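Local structure of protein GLB-12 (Caenorhabditis elegans, 4BJA) at residues E98-L103 and K193-T198; P27-L30 and D36-L39; E42-L47 and D52-I57. The protein binds heme as a redox-signalling globin essential for reproduction in the worm, and may bind oxygen as globins generally do. The protein carries 1 engineered substitution. All blocks are in the same frame, centred on the assembly; numbering follows the deposited sequence. Where two conformers were deposited one is given.

Contact 1 of 3, residues E98-L103 and K193-T198. With HEM (protoporphyrin IX containing Fe), chain B.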
loop_
_atom_site.group_PDB
_atom_site.type_symbol
_atom_site.label_atom_id
_atom_site.label_comp_id
_atom_site.label_asym_id
_atom_site.label_seq_id
_atom_site.Cartn_x
_atom_site.Cartn_y
_atom_site.Cartn_z
ATOM N N GLU A 98 -19.933 9.329 6.311
ATOM C CA GLU A 98 -19.225 9.614 7.602
ATOM C C GLU A 98 -17.778 9.139 7.539
ATOM O O GLU A 98 -16.874 9.799 8.072
ATOM C CB GLU A 98 -19.927 8.945 8.785
ATOM C CG GLU A 98 -21.310 9.533 9.098
ATOM C CD GLU A 98 -22.077 8.730 10.141
ATOM O OE1 GLU A 98 -21.875 7.490 10.247
ATOM O OE2 GLU A 98 -22.917 9.344 10.842
ATOM N N PHE A 99 -17.565 7.996 6.905
ATOM C CA PHE A 99 -16.207 7.442 6.735
ATOM C C PHE A 99 -15.350 8.390 5.917
ATOM O O PHE A 99 -14.198 8.636 6.295
ATOM C CB PHE A 99 -16.344 6.078 6.051
ATOM C CG PHE A 99 -15.067 5.491 5.518
ATOM C CD1 PHE A 99 -14.631 5.764 4.217
ATOM C CD2 PHE A 99 -14.359 4.566 6.289
ATOM C CE1 PHE A 99 -13.480 5.166 3.716
ATOM C CE2 PHE A 99 -13.227 3.938 5.779
ATOM C CZ PHE A 99 -12.770 4.255 4.500
ATOM N N MET A 100 -15.877 8.917 4.804
ATOM C CA MET A 100 -15.116 9.873 3.992
ATOM C C MET A 100 -14.891 11.214 4.703
ATOM O O MET A 100 -13.850 11.829 4.561
ATOM C CB MET A 100 -15.804 10.075 2.629
ATOM C CG MET A 100 -15.731 8.798 1.768
ATOM S SD MET A 100 -14.027 8.454 1.301
ATOM C CE MET A 100 -13.514 10.179 1.197
ATOM N N GLU A 101 -15.889 11.656 5.465
ATOM C CA GLU A 101 -15.804 12.894 6.231
ATOM C C GLU A 101 -14.649 12.764 7.242
ATOM O O GLU A 101 -13.791 13.632 7.368
ATOM C CB GLU A 101 -17.110 13.124 6.988
ATOM C CG GLU A 101 -17.065 14.270 8.000
ATOM C CD GLU A 101 -16.746 15.656 7.402
ATOM O OE1 GLU A 101 -16.752 15.893 6.156
ATOM O OE2 GLU A 101 -16.502 16.571 8.221
ATOM N N GLN A 102 -14.649 11.662 7.959
ATOM C CA GLN A 102 -13.652 11.463 9.033
ATOM C C GLN A 102 -12.280 11.275 8.420
ATOM O O GLN A 102 -11.251 11.820 8.908
ATOM C CB GLN A 102 -13.954 10.166 9.745
ATOM C CG GLN A 102 -15.145 10.047 10.628
ATOM C CD GLN A 102 -15.169 8.610 11.182
ATOM O OE1 GLN A 102 -15.868 7.723 10.659
ATOM N NE2 GLN A 102 -14.307 8.356 12.165
ATOM N N LEU A 103 -12.233 10.451 7.371
ATOM C CA LEU A 103 -10.936 10.106 6.755
ATOM C C LEU A 103 -10.294 11.380 6.161
ATOM O O LEU A 103 -9.096 11.635 6.375
ATOM C CB LEU A 103 -11.153 9.002 5.680
ATOM C CG LEU A 103 -10.000 8.461 4.893
ATOM C CD1 LEU A 103 -8.805 8.066 5.833
ATOM C CD2 LEU A 103 -10.559 7.240 4.107
ATOM N N LYS A 193 -7.574 10.329 -7.212
ATOM C CA LYS A 193 -7.306 8.950 -7.673
ATOM C C LYS A 193 -6.311 8.224 -6.761
ATOM O O LYS A 193 -6.529 7.070 -6.441
ATOM C CB LYS A 193 -6.876 8.889 -9.135
ATOM C CG LYS A 193 -8.058 9.197 -10.074
ATOM C CD LYS A 193 -7.622 9.112 -11.538
ATOM C CE LYS A 193 -8.778 9.428 -12.483
ATOM N NZ LYS A 193 -8.292 9.571 -13.937
ATOM N N LYS A 194 -5.216 8.900 -6.369
ATOM C CA LYS A 194 -4.258 8.231 -5.458
ATOM C C LYS A 194 -4.910 7.867 -4.141
ATOM O O LYS A 194 -4.729 6.754 -3.642
ATOM C CB LYS A 194 -3.038 9.097 -5.210
ATOM C CG LYS A 194 -2.171 9.187 -6.460
ATOM C CD LYS A 194 -0.843 9.937 -6.132
ATOM C CE LYS A 194 -1.041 11.308 -5.468
ATOM N NZ LYS A 194 0.284 11.955 -5.037
ATOM N N PHE A 195 -5.698 8.805 -3.602
ATOM C CA PHE A 195 -6.369 8.602 -2.365
ATOM C C PHE A 195 -7.351 7.426 -2.460
ATOM O O PHE A 195 -7.326 6.479 -1.645
ATOM C CB PHE A 195 -7.093 9.922 -1.942
ATOM C CG PHE A 195 -8.056 9.755 -0.797
ATOM C CD1 PHE A 195 -7.633 9.229 0.436
ATOM C CD2 PHE A 195 -9.408 10.108 -0.952
ATOM C CE1 PHE A 195 -8.518 9.045 1.509
ATOM C CE2 PHE A 195 -10.305 9.910 0.118
ATOM C CZ PHE A 195 -9.859 9.393 1.358
ATOM N N LEU A 196 -8.250 7.488 -3.434
ATOM C CA LEU A 196 -9.313 6.480 -3.507
ATOM C C LEU A 196 -8.737 5.089 -3.843
ATOM O O LEU A 196 -9.240 4.060 -3.345
ATOM C CB LEU A 196 -10.372 6.937 -4.500
ATOM C CG LEU A 196 -11.219 8.111 -3.992
ATOM C CD1 LEU A 196 -12.145 8.517 -5.097
ATOM C CD2 LEU A 196 -12.029 7.740 -2.780
ATOM N N ASN A 197 -7.691 5.040 -4.678
ATOM C CA ASN A 197 -7.006 3.773 -4.931
ATOM C C ASN A 197 -6.328 3.188 -3.693
ATOM O O ASN A 197 -6.305 1.979 -3.504
ATOM C CB ASN A 197 -6.029 3.912 -6.109
ATOM C CG ASN A 197 -6.803 3.909 -7.442
ATOM O OD1 ASN A 197 -7.659 3.051 -7.634
ATOM N ND2 ASN A 197 -6.509 4.809 -8.333
ATOM N N THR A 198 -5.821 4.064 -2.845
ATOM C CA THR A 198 -5.230 3.600 -1.586
ATOM C C THR A 198 -6.335 3.096 -0.641
ATOM O O THR A 198 -6.125 2.116 0.069
ATOM C CB THR A 198 -4.386 4.714 -0.915
ATOM O OG1 THR A 198 -3.374 5.121 -1.858
ATOM C CG2 THR A 198 -3.712 4.208 0.341
HETATM C CHA HEM B . -21.078 -1.253 6.718
HETATM C CHB HEM B . -18.032 1.708 4.395
HETATM C CHC HEM B . -18.188 -1.153 0.534
HETATM C CHD HEM B . -21.798 -3.625 2.547
HETATM C C1A HEM B . -20.207 -0.258 6.434
HETATM C C2A HEM B . -19.728 0.735 7.379
HETATM C C3A HEM B . -18.889 1.539 6.703
HETATM C C4A HEM B . -18.824 1.087 5.331
HETATM C CMA HEM B . -18.106 2.777 7.219
HETATM C CAA HEM B . -20.129 0.787 8.890
HETATM C CBA HEM B . -18.907 0.590 9.798
HETATM C CGA HEM B . -18.368 -0.744 9.523
HETATM O O1A HEM B . -19.169 -1.720 9.503
HETATM O O2A HEM B . -17.135 -0.794 9.276
HETATM C C1B HEM B . -17.788 1.127 3.186
HETATM C C2B HEM B . -16.767 1.572 2.244
HETATM C C3B HEM B . -16.808 0.789 1.203
HETATM C C4B HEM B . -17.856 -0.176 1.418
HETATM C CMB HEM B . -15.805 2.748 2.476
HETATM C CAB HEM B . -15.850 0.902 -0.013
HETATM C CBB HEM B . -16.206 0.381 -1.162
HETATM C C1C HEM B . -19.159 -2.072 0.747
HETATM C C2C HEM B . -19.557 -3.092 -0.190
HETATM C C3C HEM B . -20.541 -3.781 0.359
HETATM C C4C HEM B . -20.837 -3.206 1.652
HETATM C CMC HEM B . -18.891 -3.329 -1.566
HETATM C CAC HEM B . -21.258 -4.972 -0.319
HETATM C CBC HEM B . -21.823 -5.865 0.474
HETATM C C1D HEM B . -21.980 -3.164 3.802
HETATM C C2D HEM B . -23.081 -3.512 4.650
HETATM C C3D HEM B . -22.849 -2.784 5.935
HETATM C C4D HEM B . -21.624 -2.060 5.753
HETATM C CMD HEM B . -24.278 -4.442 4.345
HETATM C CAD HEM B . -23.757 -2.785 7.180
HETATM C CBD HEM B . -24.545 -1.465 7.143
HETATM C CGD HEM B . -25.578 -1.355 6.024
HETATM O O1D HEM B . -26.058 -2.372 5.480
HETATM O O2D HEM B . -25.937 -0.216 5.696
HETATM N NA HEM B . -19.646 -0.013 5.174
HETATM N NB HEM B . -18.461 0.032 2.653
HETATM N NC HEM B . -19.969 -2.180 1.857
HETATM N ND HEM B . -21.134 -2.284 4.487
HETATM FE FE HEM B . -19.824 -1.097 3.561
#
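Helices 87-108 and 185-214 pass with the CA atoms of Leu103 and Phe195 10.3 Å apart and those of Met100 and Leu196 10.1 Å apart. The gap is filled chiefly by the Phe195 ring, which reaches across with CG anti to its own nitrogen (chi1 168°) and presents its outer edge rather than a face. Leu103 arrives from the opposite direction and straddles the far corner of the ring, CD2 lying 3.6 Å from Phe195 CZ and CG 3.7 Å from Phe195 CE1. On the other side of CZ, Met100 bends at chi2 and chi3, and in the conformer given its CE comes to 3.4 Å from Phe195 CE2, at the ring edge. Its SD lies 5.3 Å from the Phe195 centroid, 71° off the ring normal, an oblique Met-aromatic contact, tentative because Met100 was modelled in two conformers. The ring also meets Trp192 edge-to-face and rests on Leu40. With an alanine at Phe195, the ends of Met100 and Leu103 would probably lose the ring edge they pack on, opening a gap between the helices. One residue before Met100, Phe99 turns to the heme: the methyl CMB lies over one ring face, offset toward the rim, and comes within 3.6 Å of Phe99 CE1. On the opposite helix, Thr198 OG1 donates to Lys194 O at 2.8 Å. The buried, wholly apolar interface is that of helices E and H of the globin fold, with the E helix lining the heme pocket.

Contact 2 of 3, residues P27-L30 and D36-L39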
loop_
_atom_site.group_PDB
_atom_site.type_symbol
_atom_site.label_atom_id
_atom_site.label_comp_id
_atom_site.label_asym_id
_atom_site.label_seq_id
_atom_site.Cartn_x
_atom_site.Cartn_y
_atom_site.Cartn_z
ATOM N N PRO A 27 0.483 3.809 3.755
ATOM C CA PRO A 27 0.467 4.228 2.344
ATOM C C PRO A 27 -0.181 5.582 2.165
ATOM O O PRO A 27 0.048 6.221 1.167
ATOM C CB PRO A 27 -0.339 3.127 1.640
ATOM C CG PRO A 27 -1.239 2.581 2.742
ATOM C CD PRO A 27 -0.341 2.619 3.995
ATOM N N PHE A 28 -0.970 6.028 3.145
ATOM C CA PHE A 28 -1.550 7.348 3.050
ATOM C C PHE A 28 -0.495 8.411 3.282
ATOM O O PHE A 28 -0.661 9.562 2.890
ATOM C CB PHE A 28 -2.730 7.516 4.036
ATOM C CG PHE A 28 -3.892 6.682 3.689
ATOM C CD1 PHE A 28 -4.739 7.101 2.666
ATOM C CD2 PHE A 28 -4.117 5.460 4.319
ATOM C CE1 PHE A 28 -5.821 6.292 2.290
ATOM C CE2 PHE A 28 -5.190 4.643 3.958
ATOM C CZ PHE A 28 -6.048 5.084 2.925
ATOM N N ASP A 29 0.585 8.049 3.962
ATOM C CA ASP A 29 1.677 8.997 4.055
ATOM C C ASP A 29 2.590 8.898 2.858
ATOM O O ASP A 29 3.227 9.882 2.519
ATOM C CB ASP A 29 2.441 8.799 5.377
ATOM C CG ASP A 29 3.458 9.921 5.633
ATOM O OD1 ASP A 29 3.269 11.070 5.164
ATOM O OD2 ASP A 29 4.484 9.631 6.284
ATOM N N LEU A 30 2.681 7.730 2.227
ATOM C CA LEU A 30 3.570 7.549 1.074
ATOM C C LEU A 30 3.009 8.035 -0.260
ATOM O O LEU A 30 3.729 8.624 -1.082
ATOM C CB LEU A 30 3.966 6.073 0.965
ATOM C CG LEU A 30 4.617 5.504 2.232
ATOM C CD1 LEU A 30 4.967 4.048 1.967
ATOM C CD2 LEU A 30 5.853 6.305 2.675
ATOM N N ASP A 36 -1.126 17.432 -0.720
ATOM C CA ASP A 36 -2.162 16.537 -1.280
ATOM C C ASP A 36 -3.292 16.363 -0.270
ATOM O O ASP A 36 -4.480 16.386 -0.625
ATOM C CB ASP A 36 -1.608 15.133 -1.585
ATOM C CG ASP A 36 -0.574 15.124 -2.703
ATOM O OD1 ASP A 36 -0.493 16.108 -3.471
ATOM O OD2 ASP A 36 0.156 14.097 -2.806
ATOM N N ARG A 37 -2.932 16.095 0.975
ATOM C CA ARG A 37 -3.965 15.812 1.984
ATOM C C ARG A 37 -4.800 17.043 2.237
ATOM O O ARG A 37 -5.990 16.936 2.480
ATOM C CB ARG A 37 -3.340 15.265 3.293
ATOM C CG ARG A 37 -2.752 13.839 3.058
ATOM C CD ARG A 37 -2.203 13.198 4.341
ATOM N NE ARG A 37 -0.797 13.547 4.587
ATOM C CZ ARG A 37 -0.326 14.511 5.354
ATOM N NH1 ARG A 37 -1.140 15.358 6.024
ATOM N NH2 ARG A 37 1.024 14.609 5.446
ATOM N N THR A 38 -4.167 18.210 2.264
ATOM C CA THR A 38 -4.931 19.463 2.448
ATOM C C THR A 38 -5.915 19.630 1.276
ATOM O O THR A 38 -7.097 20.004 1.462
ATOM C CB THR A 38 -3.965 20.623 2.495
ATOM O OG1 THR A 38 -3.193 20.472 3.696
ATOM C CG2 THR A 38 -4.664 21.960 2.489
ATOM N N LEU A 39 -5.431 19.377 0.063
ATOM C CA LEU A 39 -6.313 19.447 -1.127
ATOM C C LEU A 39 -7.514 18.504 -0.961
ATOM O O LEU A 39 -8.664 18.902 -1.252
ATOM C CB LEU A 39 -5.505 19.127 -2.397
ATOM C CG LEU A 39 -6.289 19.029 -3.716
ATOM C CD1 LEU A 39 -5.288 19.053 -4.797
ATOM C CD2 LEU A 39 -7.118 17.700 -3.873
#
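Arg37 lies beside the Phe28 carbonyl and the Asp29 carboxylate, where a short helix (27-30) precedes the first long helix of the globin fold, helix A (34-46). The meeting is loose: Arg37 CD is 4.2 Å from Phe28 O, and that oxygen sits near the plane of the guanidinium, at its edge. Asp29 OD1 approaches obliquely to 4.2 Å from Arg37 NH2, too far for a salt bridge, although the opposite charges probably still attract. The aliphatic chain of Arg37 extends straight at chi2 and then turns at chi3 (-88°), which carries the guanidinium past Phe28 toward Asp29. Its firm partners lie further along the chain: NH1 forms a salt bridge with Glu111 and a hydrogen bond to Leu107 O, so the group is held mainly by the end of helix 87-108 and what follows it. Around this pair, Leu113 packs against both Asp29 and Arg37, while the Phe28 ring leads away from Arg37 to lie against Val120 and Thr198. The backbone on both sides is steadied by asparagines, Asn26 OD1 accepting from Phe28 N and Asn33 OD1 from Asp36 N. Within the Arg37 guanidinium, NE is buried and has no hydrogen-bonding partner in the model.

Contact 3 of 3, residues E42-L47 and D52-I57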
loop_
_atom_site.group_PDB
_atom_site.type_symbol
_atom_site.label_atom_id
_atom_site.label_comp_id
_atom_site.label_asym_id
_atom_site.label_seq_id
_atom_site.Cartn_x
_atom_site.Cartn_y
_atom_site.Cartn_z
ATOM N N GLU A 42 -9.884 20.164 1.505
ATOM C CA GLU A 42 -10.491 21.435 1.029
ATOM C C GLU A 42 -11.463 21.171 -0.120
ATOM O O GLU A 42 -12.548 21.735 -0.133
ATOM C CB GLU A 42 -9.424 22.424 0.620
ATOM C CG GLU A 42 -8.597 22.943 1.795
ATOM C CD GLU A 42 -7.764 24.178 1.450
ATOM O OE1 GLU A 42 -7.349 24.326 0.282
ATOM O OE2 GLU A 42 -7.494 25.001 2.360
ATOM N N THR A 43 -11.076 20.297 -1.056
ATOM C CA THR A 43 -11.992 19.957 -2.152
ATOM C C THR A 43 -13.269 19.247 -1.668
ATOM O O THR A 43 -14.350 19.521 -2.180
ATOM C CB THR A 43 -11.325 19.193 -3.287
ATOM O OG1 THR A 43 -10.684 18.042 -2.749
ATOM C CG2 THR A 43 -10.280 20.088 -3.986
ATOM N N TRP A 44 -13.164 18.323 -0.719
ATOM C CA TRP A 44 -14.320 17.679 -0.159
ATOM C C TRP A 44 -15.225 18.701 0.532
ATOM O O TRP A 44 -16.466 18.644 0.415
ATOM C CB TRP A 44 -13.876 16.604 0.817
ATOM C CG TRP A 44 -15.009 15.931 1.584
ATOM C CD1 TRP A 44 -15.415 16.210 2.864
ATOM C CD2 TRP A 44 -15.827 14.841 1.135
ATOM N NE1 TRP A 44 -16.447 15.385 3.223
ATOM C CE2 TRP A 44 -16.733 14.536 2.183
ATOM C CE3 TRP A 44 -15.901 14.106 -0.072
ATOM C CZ2 TRP A 44 -17.676 13.486 2.097
ATOM C CZ3 TRP A 44 -16.849 13.094 -0.163
ATOM C CH2 TRP A 44 -17.721 12.779 0.915
ATOM N N GLN A 45 -14.619 19.626 1.292
ATOM C CA GLN A 45 -15.403 20.659 1.964
ATOM C C GLN A 45 -16.116 21.666 1.053
ATOM O O GLN A 45 -17.123 22.248 1.466
ATOM C CB GLN A 45 -14.502 21.411 2.931
ATOM C CG GLN A 45 -14.231 20.545 4.122
ATOM C CD GLN A 45 -13.635 21.355 5.212
ATOM O OE1 GLN A 45 -12.555 21.921 5.035
ATOM N NE2 GLN A 45 -14.326 21.437 6.344
ATOM N N ARG A 46 -15.583 21.889 -0.148
ATOM C CA ARG A 46 -16.169 22.807 -1.137
ATOM C C ARG A 46 -17.526 22.274 -1.593
ATOM O O ARG A 46 -18.410 23.050 -1.998
ATOM C CB ARG A 46 -15.308 22.872 -2.387
ATOM C CG ARG A 46 -14.035 23.660 -2.398
ATOM C CD ARG A 46 -13.399 23.406 -3.817
ATOM N NE ARG A 46 -12.012 23.813 -4.114
ATOM C CZ ARG A 46 -11.221 24.589 -3.362
ATOM N NH1 ARG A 46 -11.630 25.079 -2.199
ATOM N NH2 ARG A 46 -9.996 24.883 -3.790
ATOM N N LEU A 47 -17.703 20.956 -1.531
ATOM C CA LEU A 47 -18.973 20.345 -1.944
ATOM C C LEU A 47 -20.175 20.849 -1.144
ATOM O O LEU A 47 -20.137 20.938 0.087
ATOM C CB LEU A 47 -18.892 18.832 -1.810
ATOM C CG LEU A 47 -18.455 17.896 -2.964
ATOM C CD1 LEU A 47 -17.729 18.516 -4.166
ATOM C CD2 LEU A 47 -17.778 16.656 -2.386
ATOM N N ASP A 52 -25.786 13.973 -0.133
ATOM C CA ASP A 52 -26.665 13.824 -1.295
ATOM C C ASP A 52 -25.878 13.243 -2.485
ATOM O O ASP A 52 -26.357 12.334 -3.188
ATOM C CB ASP A 52 -27.261 15.179 -1.695
ATOM C CG ASP A 52 -28.485 15.598 -0.849
ATOM O OD1 ASP A 52 -28.911 14.871 0.077
ATOM O OD2 ASP A 52 -29.035 16.697 -1.145
ATOM N N ILE A 53 -24.671 13.763 -2.725
ATOM C CA ILE A 53 -23.837 13.247 -3.810
ATOM C C ILE A 53 -23.489 11.758 -3.579
ATOM O O ILE A 53 -23.575 10.921 -4.508
ATOM C CB ILE A 53 -22.548 14.117 -4.023
ATOM C CG1 ILE A 53 -22.940 15.523 -4.533
ATOM C CG2 ILE A 53 -21.646 13.426 -4.999
ATOM C CD1 ILE A 53 -21.785 16.613 -4.467
ATOM N N VAL A 54 -23.115 11.409 -2.346
ATOM C CA VAL A 54 -22.835 10.041 -2.025
ATOM C C VAL A 54 -24.066 9.157 -2.319
ATOM O O VAL A 54 -23.940 8.097 -2.896
ATOM C CB VAL A 54 -22.390 9.892 -0.548
ATOM C CG1 VAL A 54 -22.348 8.423 -0.109
ATOM C CG2 VAL A 54 -21.018 10.597 -0.356
ATOM N N GLY A 55 -25.250 9.629 -1.889
ATOM C CA GLY A 55 -26.517 8.934 -2.167
ATOM C C GLY A 55 -26.724 8.718 -3.673
ATOM O O GLY A 55 -27.046 7.625 -4.088
ATOM N N LEU A 56 -26.493 9.759 -4.486
ATOM C CA LEU A 56 -26.741 9.681 -5.960
ATOM C C LEU A 56 -25.802 8.654 -6.582
ATOM O O LEU A 56 -26.178 7.900 -7.487
ATOM C CB LEU A 56 -26.465 11.031 -6.595
ATOM C CG LEU A 56 -27.563 12.053 -6.272
ATOM C CD1 LEU A 56 -27.263 13.366 -6.952
ATOM C CD2 LEU A 56 -28.921 11.503 -6.730
ATOM N N ILE A 57 -24.553 8.646 -6.104
ATOM C CA ILE A 57 -23.575 7.708 -6.632
ATOM C C ILE A 57 -23.927 6.257 -6.228
ATOM O O ILE A 57 -23.837 5.346 -7.048
ATOM C CB ILE A 57 -22.119 8.125 -6.278
ATOM C CG1 ILE A 57 -21.800 9.468 -6.959
ATOM C CG2 ILE A 57 -21.079 6.987 -6.701
ATOM C CD1 ILE A 57 -20.523 10.148 -6.525
#
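Trp44 brings the outer edge of its indole to Val54, with CH2 4.2 Å from Val54 CG2 and the methyl close to the ring plane, so the valine abuts the rim and covers neither face. The indole reaches there because CG stands anti to the backbone N (chi1 174°), which directs it toward helix 50-65. The two side chains cross at about a right angle. A second pair closes the contact nearer the turn: Leu47 CG meets Ile53 CD1 at 3.9 Å, again with the side chains crossing nearly perpendicularly, and here the backbones come closest, CA to CA 8.8 Å. Leu47 departs from a staggered rotamer at both torsions, with chi1 at -92°, and also touches a crystal neighbour. Ile53 extends its CD1 toward the leucine with CG1 beside the backbone N, and beyond it packs on Leu156 and Phe159 of helix 144-160. The polar end of the tryptophan looks elsewhere: its NE1 is hydrogen-bonded to Glu101 OE1, which helps set how the indole is turned, while Met100 and Trp192 also touch it. The Val54 side chain also packs on Phe96 and lies about 7 Å from that of His92, an axial ligand of the heme iron. This apolar packing closes the A-B corner of the globin fold, where helix 34-46 gives way to helix 50-65.

From the N terminus, contact 2 comes first and closes the short turn between the small helix 27-30 and helix 34-46. Contact 3 follows on the same long helix, closing the turn to helix 50-65. Contact 1 opens only later, spanning from helix 87-108 to the C-terminal helix 185-214 across most of the remaining chain. The three stand in series, none enclosing or crossing another. Contact 1 nevertheless touches both others: Asp36 forms a salt bridge with Lys194 and Phe28 packs on Phe195, while the indole of contact 3 ties it to helix 87-108. Helix 34-46 thus joins the N-terminal turns to the central pair of helices beside the heme.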